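Local coordinates for FAD-binding oxidoreductase (Gulosibacter chungangensis, PDB 7PBG), which oxidises 4-ethylphenol as a flavoprotein oxidase, using a covalently attached FAD cofactor, at residues I258-L272 with Y334-P346. Numbering follows the deposited sequence.
Sequences IMETTLPLRIGMAPL and YIEMIRDAYLQIP
Tyr342 holds CG beside its backbone N (chi1 -75°), which swings the ring across to Thr261 and Thr262; Thr262 turns OG1 beside its own backbone N (chi1 -58°), to meet the phenol. Tyr342 and Thr262 join an antiparallel helix pair. Helices 255-266 and 328-342 lie against the antiparallel eight-stranded sheet, and their short segments run at 156° with axes 10.4 Å apart. Tyr342 is a knob in a hole made by Ile258, Thr261, Thr262 and Leu265. Thr261 CG2 sits over one ring face in a CH-pi contact, 4.0 Å from the centroid of the Tyr342 ring. Leu265 CD1 touches Tyr342 CE2 and also Ala341 CB. Ile247 and Phe249 of strand 241-249 also touch Tyr342. Tyr342 OH donates to Thr262 OG1 at 2.7 Å, with OG1 at the ring edge and in its plane. A phenylalanine in place of Tyr342 would probably keep the ring packing but leave Thr262 OG1 without this donor.

Past the helix end the chain turns back, and the cis-proline Pro271 continues the contact. Its CA lies over one face of the Tyr334 ring, and its CB packs on Tyr334 CB at 3.6 Å. Pro271 CG touches both Met337 CB and Ile338 CG1. Arg266 NH1 bonds Leu272 O at 3.0 Å, in the guanidinium plane, and ties this loop back to the helix. The polar chain from Tyr342 ends at a backbone carbonyl: Thr262 OG1 donates to Ile258 O at 2.7 Å, from the face opposite Thr262 N.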
ATOM      1  N   ILE A 258      13.424  25.796  -6.559  1.00 18.96           N
ATOM      2  CA  ILE A 258      13.935  24.417  -6.470  1.00 17.89           C
ATOM      3  C   ILE A 258      12.746  23.454  -6.384  1.00 17.14           C
ATOM      4  O   ILE A 258      12.706  22.486  -7.114  1.00 18.43           O
ATOM      5  CB  ILE A 258      14.884  24.213  -5.303  1.00 18.68           C
ATOM      6  CG1 ILE A 258      16.142  25.085  -5.429  1.00 17.29           C
ATOM      7  CG2 ILE A 258      15.149  22.723  -5.148  1.00 19.81           C
ATOM      8  CD1 ILE A 258      16.960  25.182  -4.130  1.00 17.92           C
ATOM      9  N   MET A 259      11.781  23.730  -5.498  1.00 16.50           N
ATOM     10  CA  MET A 259      10.700  22.779  -5.260  1.00 19.11           C
ATOM     11  C   MET A 259       9.801  22.748  -6.515  1.00 20.14           C
ATOM     12  O   MET A 259       9.399  21.662  -6.914  1.00 20.05           O
ATOM     13  CB  MET A 259       9.891  23.148  -4.008  1.00 19.41           C
ATOM     14  CG  MET A 259      10.673  23.191  -2.734  1.00 19.09           C
ATOM     15  SD  MET A 259      11.795  21.811  -2.417  1.00 23.15           S
ATOM     16  CE  MET A 259      10.584  20.495  -2.330  1.00 23.54           C
ATOM     17  N   GLU A 260       9.533  23.907  -7.144  1.00 19.27           N
ATOM     18  CA  GLU A 260       8.617  23.967  -8.288  1.00 20.41           C
ATOM     19  C   GLU A 260       9.308  23.342  -9.502  1.00 20.82           C
ATOM     20  O   GLU A 260       8.589  22.841 -10.355  1.00 21.04           O
ATOM     21  CB  GLU A 260       8.150  25.386  -8.534  1.00 20.95           C
ATOM     22  CG  GLU A 260       7.228  25.875  -7.448  1.00 22.21           C
ATOM     23  CD  GLU A 260       5.827  25.283  -7.417  1.00 25.16           C
ATOM     24  OE1 GLU A 260       5.418  24.647  -8.408  1.00 27.45           O
ATOM     25  OE2 GLU A 260       5.122  25.511  -6.424  1.00 26.18           O
ATOM     26  N   THR A 261      10.644  23.322  -9.566  1.00 19.70           N
ATOM     27  CA  THR A 261      11.363  22.639 -10.664  1.00 19.32           C
ATOM     28  C   THR A 261      11.317  21.115 -10.461  1.00 18.62           C
ATOM     29  O   THR A 261      11.152  20.347 -11.446  1.00 20.12           O
ATOM     30  CB  THR A 261      12.812  23.115 -10.805  1.00 19.87           C
ATOM     31  OG1 THR A 261      12.755  24.524 -11.028  1.00 16.47           O
ATOM     32  CG2 THR A 261      13.565  22.454 -11.939  1.00 21.19           C
ATOM     33  N   THR A 262      11.403  20.694  -9.215  1.00 18.82           N
ATOM     34  CA  THR A 262      11.487  19.271  -8.816  1.00 19.39           C
ATOM     35  C   THR A 262      10.176  18.535  -9.169  1.00 20.11           C
ATOM     36  O   THR A 262      10.222  17.476  -9.746  1.00 19.34           O
ATOM     37  CB  THR A 262      11.793  19.133  -7.318  1.00 19.19           C
ATOM     38  OG1 THR A 262      13.027  19.793  -7.010  1.00 18.49           O
ATOM     39  CG2 THR A 262      11.814  17.675  -6.940  1.00 18.55           C
ATOM     40  N   LEU A 263       9.020  19.118  -8.839  1.00 18.34           N
ATOM     41  CA  LEU A 263       7.731  18.413  -8.882  1.00 19.68           C
ATOM     42  C   LEU A 263       7.540  17.806 -10.275  1.00 18.27           C
ATOM     43  O   LEU A 263       7.278  16.619 -10.377  1.00 19.23           O
ATOM     44  CB  LEU A 263       6.602  19.389  -8.533  1.00 19.75           C
ATOM     45  CG  LEU A 263       5.205  18.816  -8.697  1.00 20.72           C
ATOM     46  CD1 LEU A 263       4.970  17.647  -7.771  1.00 20.61           C
ATOM     47  CD2 LEU A 263       4.185  19.902  -8.471  1.00 21.76           C
ATOM     48  N   PRO A 264       7.554  18.579 -11.382  1.00 18.33           N
ATOM     49  CA  PRO A 264       7.226  18.008 -12.690  1.00 21.47           C
ATOM     50  C   PRO A 264       8.264  16.983 -13.173  1.00 21.90           C
ATOM     51  O   PRO A 264       7.886  16.168 -14.016  1.00 21.37           O
ATOM     52  CB  PRO A 264       7.143  19.222 -13.627  1.00 21.75           C
ATOM     53  CG  PRO A 264       7.983  20.263 -12.927  1.00 21.64           C
ATOM     54  CD  PRO A 264       7.675  20.041 -11.465  1.00 20.51           C
ATOM     55  N   LEU A 265       9.496  17.041 -12.641  1.00 21.08           N
ATOM     56  CA  LEU A 265      10.550  16.065 -12.968  1.00 19.29           C
ATOM     57  C   LEU A 265      10.387  14.757 -12.203  1.00 20.97           C
ATOM     58  O   LEU A 265      10.993  13.768 -12.604  1.00 19.67           O
ATOM     59  CB  LEU A 265      11.922  16.644 -12.654  1.00 20.62           C
ATOM     60  CG  LEU A 265      12.298  17.874 -13.471  1.00 22.54           C
ATOM     61  CD1 LEU A 265      13.561  18.453 -12.898  1.00 22.66           C
ATOM     62  CD2 LEU A 265      12.396  17.549 -14.970  1.00 24.96           C
ATOM     63  N   ARG A 266       9.677  14.786 -11.076  1.00 18.28           N
ATOM     64  CA  ARG A 266       9.495  13.627 -10.189  1.00 16.72           C
ATOM     65  C   ARG A 266       8.130  12.953 -10.383  1.00 16.29           C
ATOM     66  O   ARG A 266       8.034  11.745 -10.189  1.00 16.94           O
ATOM     67  CB  ARG A 266       9.614  14.119  -8.748  1.00 17.47           C
ATOM     68  CG  ARG A 266       9.308  13.039  -7.724  1.00 19.22           C
ATOM     69  CD  ARG A 266      10.341  11.905  -7.841  1.00 18.78           C
ATOM     70  NE  ARG A 266       9.909  10.867  -6.921  1.00 20.86           N
ATOM     71  CZ  ARG A 266      10.048   9.564  -7.107  1.00 20.79           C
ATOM     72  NH1 ARG A 266      10.561   9.105  -8.241  1.00 21.47           N
ATOM     73  NH2 ARG A 266       9.533   8.723  -6.227  1.00 21.23           N
ATOM     74  N   ILE A 267       7.078  13.726 -10.680  1.00 16.75           N
ATOM     75  CA  ILE A 267       5.719  13.166 -10.471  1.00 18.89           C
ATOM     76  C   ILE A 267       5.505  11.962 -11.418  1.00 18.51           C
ATOM     77  O   ILE A 267       4.693  11.120 -11.090  1.00 18.88           O
ATOM     78  CB  ILE A 267       4.670  14.276 -10.660  1.00 20.09           C
ATOM     79  CG1 ILE A 267       3.307  13.791 -10.175  1.00 21.79           C
ATOM     80  CG2 ILE A 267       4.645  14.776 -12.089  1.00 20.09           C
ATOM     81  CD1 ILE A 267       2.350  14.886  -9.803  1.00 22.33           C
ATOM     82  N   GLY A 268       6.137  11.955 -12.600  1.00 17.66           N
ATOM     83  CA  GLY A 268       6.043  10.874 -13.597  1.00 19.13           C
ATOM     84  C   GLY A 268       7.130   9.818 -13.378  1.00 21.05           C
ATOM     85  O   GLY A 268       7.226   8.906 -14.165  1.00 21.99           O
ATOM     86  N   MET A 269       7.913   9.907 -12.299  1.00 21.05           N
ATOM     87  CA  MET A 269       8.978   8.938 -11.880  1.00 21.44           C
ATOM     88  C   MET A 269      10.167   8.968 -12.827  1.00 22.55           C
ATOM     89  O   MET A 269      11.032   8.047 -12.755  1.00 25.64           O
ATOM     90  CB  MET A 269       8.454   7.495 -11.790  1.00 25.35           C
ATOM     91  CG  MET A 269       7.438   7.306 -10.687  1.00 27.40           C
ATOM     92  SD  MET A 269       6.693   5.660 -10.899  1.00 31.10           S
ATOM     93  CE  MET A 269       5.374   5.676  -9.689  1.00 28.25           C
ATOM     94  N   ALA A 270      10.254   9.996 -13.638  1.00 22.53           N
ATOM     95  CA  ALA A 270      11.356  10.211 -14.595  1.00 22.07           C
ATOM     96  C   ALA A 270      11.291  11.662 -15.027  1.00 21.59           C
ATOM     97  O   ALA A 270      10.188  12.177 -15.257  1.00 21.18           O
ATOM     98  CB  ALA A 270      11.249   9.264 -15.769  1.00 22.78           C
ATOM     99  N   PRO A 271      12.437  12.363 -15.184  1.00 20.71           N
ATOM    100  CA  PRO A 271      13.779  11.796 -14.941  1.00 20.41           C
ATOM    101  C   PRO A 271      14.254  11.672 -13.492  1.00 20.02           C
ATOM    102  O   PRO A 271      15.257  11.070 -13.239  1.00 20.33           O
ATOM    103  CB  PRO A 271      14.658  12.849 -15.625  1.00 19.74           C
ATOM    104  CG  PRO A 271      13.942  14.124 -15.356  1.00 20.52           C
ATOM    105  CD  PRO A 271      12.518  13.748 -15.650  1.00 21.40           C
ATOM    106  N   LEU A 272      13.462  12.112 -12.518  1.00 18.86           N
ATOM    107  CA  LEU A 272      13.789  11.877 -11.109  1.00 19.67           C
ATOM    108  C   LEU A 272      13.149  10.534 -10.736  1.00 20.83           C
ATOM    109  O   LEU A 272      11.912  10.473 -10.503  1.00 21.81           O
ATOM    110  CB  LEU A 272      13.328  13.051 -10.239  1.00 19.02           C
ATOM    111  CG  LEU A 272      14.099  14.371 -10.370  1.00 19.79           C
ATOM    112  CD1 LEU A 272      13.415  15.479  -9.576  1.00 18.01           C
ATOM    113  CD2 LEU A 272      15.547  14.204  -9.900  1.00 19.52           C
ATOM    114  N   TYR A 334      18.444  11.283 -18.730  1.00 19.57           N
ATOM    115  CA  TYR A 334      17.808  11.877 -17.537  1.00 18.91           C
ATOM    116  C   TYR A 334      18.696  12.966 -16.934  1.00 19.53           C
ATOM    117  O   TYR A 334      18.194  14.020 -16.547  1.00 18.50           O
ATOM    118  CB  TYR A 334      17.425  10.784 -16.535  1.00 18.22           C
ATOM    119  CG  TYR A 334      16.320   9.850 -16.949  1.00 18.96           C
ATOM    120  CD1 TYR A 334      15.523  10.062 -18.071  1.00 20.46           C
ATOM    121  CD2 TYR A 334      16.014   8.747 -16.158  1.00 20.50           C
ATOM    122  CE1 TYR A 334      14.520   9.172 -18.423  1.00 23.35           C
ATOM    123  CE2 TYR A 334      15.015   7.852 -16.500  1.00 21.81           C
ATOM    124  CZ  TYR A 334      14.240   8.082 -17.623  1.00 22.11           C
ATOM    125  OH  TYR A 334      13.218   7.242 -17.975  1.00 22.82           O
ATOM    126  N   ILE A 335      19.992  12.700 -16.795  1.00 18.75           N
ATOM    127  CA  ILE A 335      20.933  13.691 -16.220  1.00 21.18           C
ATOM    128  C   ILE A 335      20.874  14.972 -17.050  1.00 21.13           C
ATOM    129  O   ILE A 335      20.772  16.028 -16.482  1.00 19.00           O
ATOM    130  CB  ILE A 335      22.346  13.090 -16.156  1.00 20.57           C
ATOM    131  CG1 ILE A 335      22.412  11.950 -15.142  1.00 21.31           C
ATOM    132  CG2 ILE A 335      23.384  14.189 -15.961  1.00 24.25           C
ATOM    133  CD1 ILE A 335      22.427  12.394 -13.704  1.00 21.90           C
ATOM    134  N   GLU A 336      20.835  14.882 -18.380  1.00 20.82           N
ATOM    135  CA  GLU A 336      20.752  16.085 -19.233  1.00 22.86           C
ATOM    136  C   GLU A 336      19.448  16.836 -18.927  1.00 21.81           C
ATOM    137  O   GLU A 336      19.523  18.066 -18.718  1.00 20.66           O
ATOM    138  CB  GLU A 336      20.929  15.641 -20.696  1.00 24.50           C
ATOM    139  CG  GLU A 336      20.664  16.713 -21.713  1.00 30.99           C
ATOM    140  CD  GLU A 336      20.720  16.254 -23.174  1.00 37.25           C
ATOM    141  OE1 GLU A 336      20.109  15.189 -23.535  1.00 42.57           O
ATOM    142  OE2 GLU A 336      21.356  16.967 -23.963  1.00 40.64           O
ATOM    143  N   MET A 337      18.321  16.136 -18.751  1.00 21.04           N
ATOM    144  CA  MET A 337      17.026  16.807 -18.429  1.00 20.73           C
ATOM    145  C   MET A 337      17.107  17.518 -17.067  1.00 20.77           C
ATOM    146  O   MET A 337      16.652  18.652 -16.926  1.00 19.65           O
ATOM    147  CB  MET A 337      15.875  15.803 -18.346  1.00 22.73           C
ATOM    148  CG  MET A 337      15.559  15.173 -19.694  1.00 28.22           C
ATOM    149  SD  MET A 337      14.348  13.850 -19.428  1.00 31.93           S
ATOM    150  CE  MET A 337      14.415  13.027 -21.011  1.00 33.64           C
ATOM    151  N   ILE A 338      17.658  16.846 -16.085  1.00 20.10           N
ATOM    152  CA  ILE A 338      17.731  17.368 -14.697  1.00 20.89           C
ATOM    153  C   ILE A 338      18.668  18.581 -14.716  1.00 20.90           C
ATOM    154  O   ILE A 338      18.309  19.620 -14.165  1.00 19.93           O
ATOM    155  CB  ILE A 338      18.217  16.235 -13.774  1.00 20.12           C
ATOM    156  CG1 ILE A 338      17.149  15.142 -13.623  1.00 19.91           C
ATOM    157  CG2 ILE A 338      18.672  16.799 -12.430  1.00 19.80           C
ATOM    158  CD1 ILE A 338      17.712  13.857 -13.025  1.00 20.06           C
ATOM    159  N   ARG A 339      19.902  18.406 -15.197  1.00 19.34           N
ATOM    160  CA  ARG A 339      20.895  19.508 -15.240  1.00 22.49           C
ATOM    161  C   ARG A 339      20.250  20.711 -15.942  1.00 22.57           C
ATOM    162  O   ARG A 339      20.320  21.858 -15.416  1.00 21.82           O
ATOM    163  CB  ARG A 339      22.133  19.017 -15.994  1.00 25.17           C
ATOM    164  CG  ARG A 339      23.376  19.869 -15.835  1.00 32.61           C
ATOM    165  CD  ARG A 339      24.461  19.376 -16.792  1.00 34.12           C
ATOM    166  NE  ARG A 339      25.663  20.163 -16.578  1.00 44.97           N
ATOM    167  CZ  ARG A 339      25.997  21.278 -17.232  1.00 49.90           C
ATOM    168  NH1 ARG A 339      25.231  21.775 -18.190  1.00 50.80           N
ATOM    169  NH2 ARG A 339      27.112  21.909 -16.899  1.00 57.02           N
ATOM    170  N   ASP A 340      19.639  20.494 -17.106  1.00 20.99           N
ATOM    171  CA  ASP A 340      19.091  21.615 -17.917  1.00 24.82           C
ATOM    172  C   ASP A 340      18.007  22.346 -17.137  1.00 22.41           C
ATOM    173  O   ASP A 340      17.946  23.603 -17.230  1.00 22.73           O
ATOM    174  CB  ASP A 340      18.513  21.137 -19.238  1.00 25.30           C
ATOM    175  CG  ASP A 340      19.560  20.770 -20.270  1.00 30.11           C
ATOM    176  OD1 ASP A 340      19.137  20.281 -21.324  1.00 38.15           O
ATOM    177  OD2 ASP A 340      20.771  20.933 -20.000  1.00 34.35           O
ATOM    178  N   ALA A 341      17.217  21.616 -16.373  1.00 20.99           N
ATOM    179  CA  ALA A 341      16.112  22.203 -15.589  1.00 21.26           C
ATOM    180  C   ALA A 341      16.643  23.096 -14.459  1.00 20.37           C
ATOM    181  O   ALA A 341      16.241  24.268 -14.366  1.00 20.78           O
ATOM    182  CB  ALA A 341      15.180  21.141 -15.036  1.00 19.58           C
ATOM    183  N   TYR A 342      17.520  22.572 -13.614  1.00 20.04           N
ATOM    184  CA  TYR A 342      17.936  23.222 -12.369  1.00 19.35           C
ATOM    185  C   TYR A 342      18.932  24.348 -12.668  1.00 16.77           C
ATOM    186  O   TYR A 342      19.005  25.307 -11.896  1.00 19.00           O
ATOM    187  CB  TYR A 342      18.474  22.179 -11.410  1.00 19.90           C
ATOM    188  CG  TYR A 342      17.436  21.314 -10.746  1.00 18.69           C
ATOM    189  CD1 TYR A 342      16.676  21.832  -9.713  1.00 18.87           C
ATOM    190  CD2 TYR A 342      17.257  19.995 -11.121  1.00 17.58           C
ATOM    191  CE1 TYR A 342      15.748  21.044  -9.045  1.00 18.31           C
ATOM    192  CE2 TYR A 342      16.357  19.178 -10.455  1.00 18.57           C
ATOM    193  CZ  TYR A 342      15.631  19.702  -9.401  1.00 18.88           C
ATOM    194  OH  TYR A 342      14.803  18.806  -8.824  1.00 18.76           O
ATOM    195  N   LEU A 343      19.687  24.231 -13.761  1.00 19.94           N
ATOM    196  CA  LEU A 343      20.737  25.231 -14.061  1.00 20.18           C
ATOM    197  C   LEU A 343      20.097  26.498 -14.623  1.00 23.29           C
ATOM    198  O   LEU A 343      20.839  27.487 -14.696  1.00 24.47           O
ATOM    199  CB  LEU A 343      21.814  24.702 -15.006  1.00 22.04           C
ATOM    200  CG  LEU A 343      22.829  23.703 -14.443  1.00 25.36           C
ATOM    201  CD1 LEU A 343      23.896  23.463 -15.479  1.00 25.96           C
ATOM    202  CD2 LEU A 343      23.459  24.135 -13.153  1.00 26.99           C
ATOM    203  N   GLN A 344      18.793  26.500 -14.898  1.00 20.56           N
ATOM    204  CA  GLN A 344      18.084  27.770 -15.217  1.00 22.20           C
ATOM    205  C   GLN A 344      17.899  28.639 -13.971  1.00 23.21           C
ATOM    206  O   GLN A 344      17.498  29.807 -14.137  1.00 25.28           O
ATOM    207  CB  GLN A 344      16.750  27.525 -15.887  1.00 20.89           C
ATOM    208  CG  GLN A 344      16.882  26.905 -17.258  1.00 23.63           C
ATOM    209  CD  GLN A 344      15.611  27.167 -18.014  1.00 28.87           C
ATOM    210  OE1 GLN A 344      14.557  26.773 -17.545  1.00 28.97           O
ATOM    211  NE2 GLN A 344      15.697  27.843 -19.156  1.00 32.08           N
ATOM    212  N   ILE A 345      18.090  28.093 -12.771  1.00 20.37           N
ATOM    213  CA  ILE A 345      18.103  28.913 -11.534  1.00 21.20           C
ATOM    214  C   ILE A 345      19.434  29.633 -11.475  1.00 23.42           C
ATOM    215  O   ILE A 345      20.473  28.988 -11.400  1.00 20.93           O
ATOM    216  CB  ILE A 345      17.804  28.072 -10.296  1.00 18.84           C
ATOM    217  CG1 ILE A 345      16.439  27.403 -10.475  1.00 20.89           C
ATOM    218  CG2 ILE A 345      17.895  28.917  -9.034  1.00 19.27           C
ATOM    219  CD1 ILE A 345      16.051  26.433  -9.361  1.00 20.24           C
ATOM    220  N   PRO A 346      19.437  30.982 -11.505  1.00 21.26           N
ATOM    221  CA  PRO A 346      20.698  31.712 -11.550  1.00 20.85           C
ATOM    222  C   PRO A 346      21.648  31.287 -10.431  1.00 19.15           C
ATOM    223  O   PRO A 346      21.254  31.144  -9.277  1.00 22.75           O
ATOM    224  CB  PRO A 346      20.299  33.177 -11.429  1.00 20.70           C
ATOM    225  CG  PRO A 346      18.863  33.214 -11.974  1.00 21.14           C
ATOM    226  CD  PRO A 346      18.256  31.873 -11.598  1.00 22.02           C
TER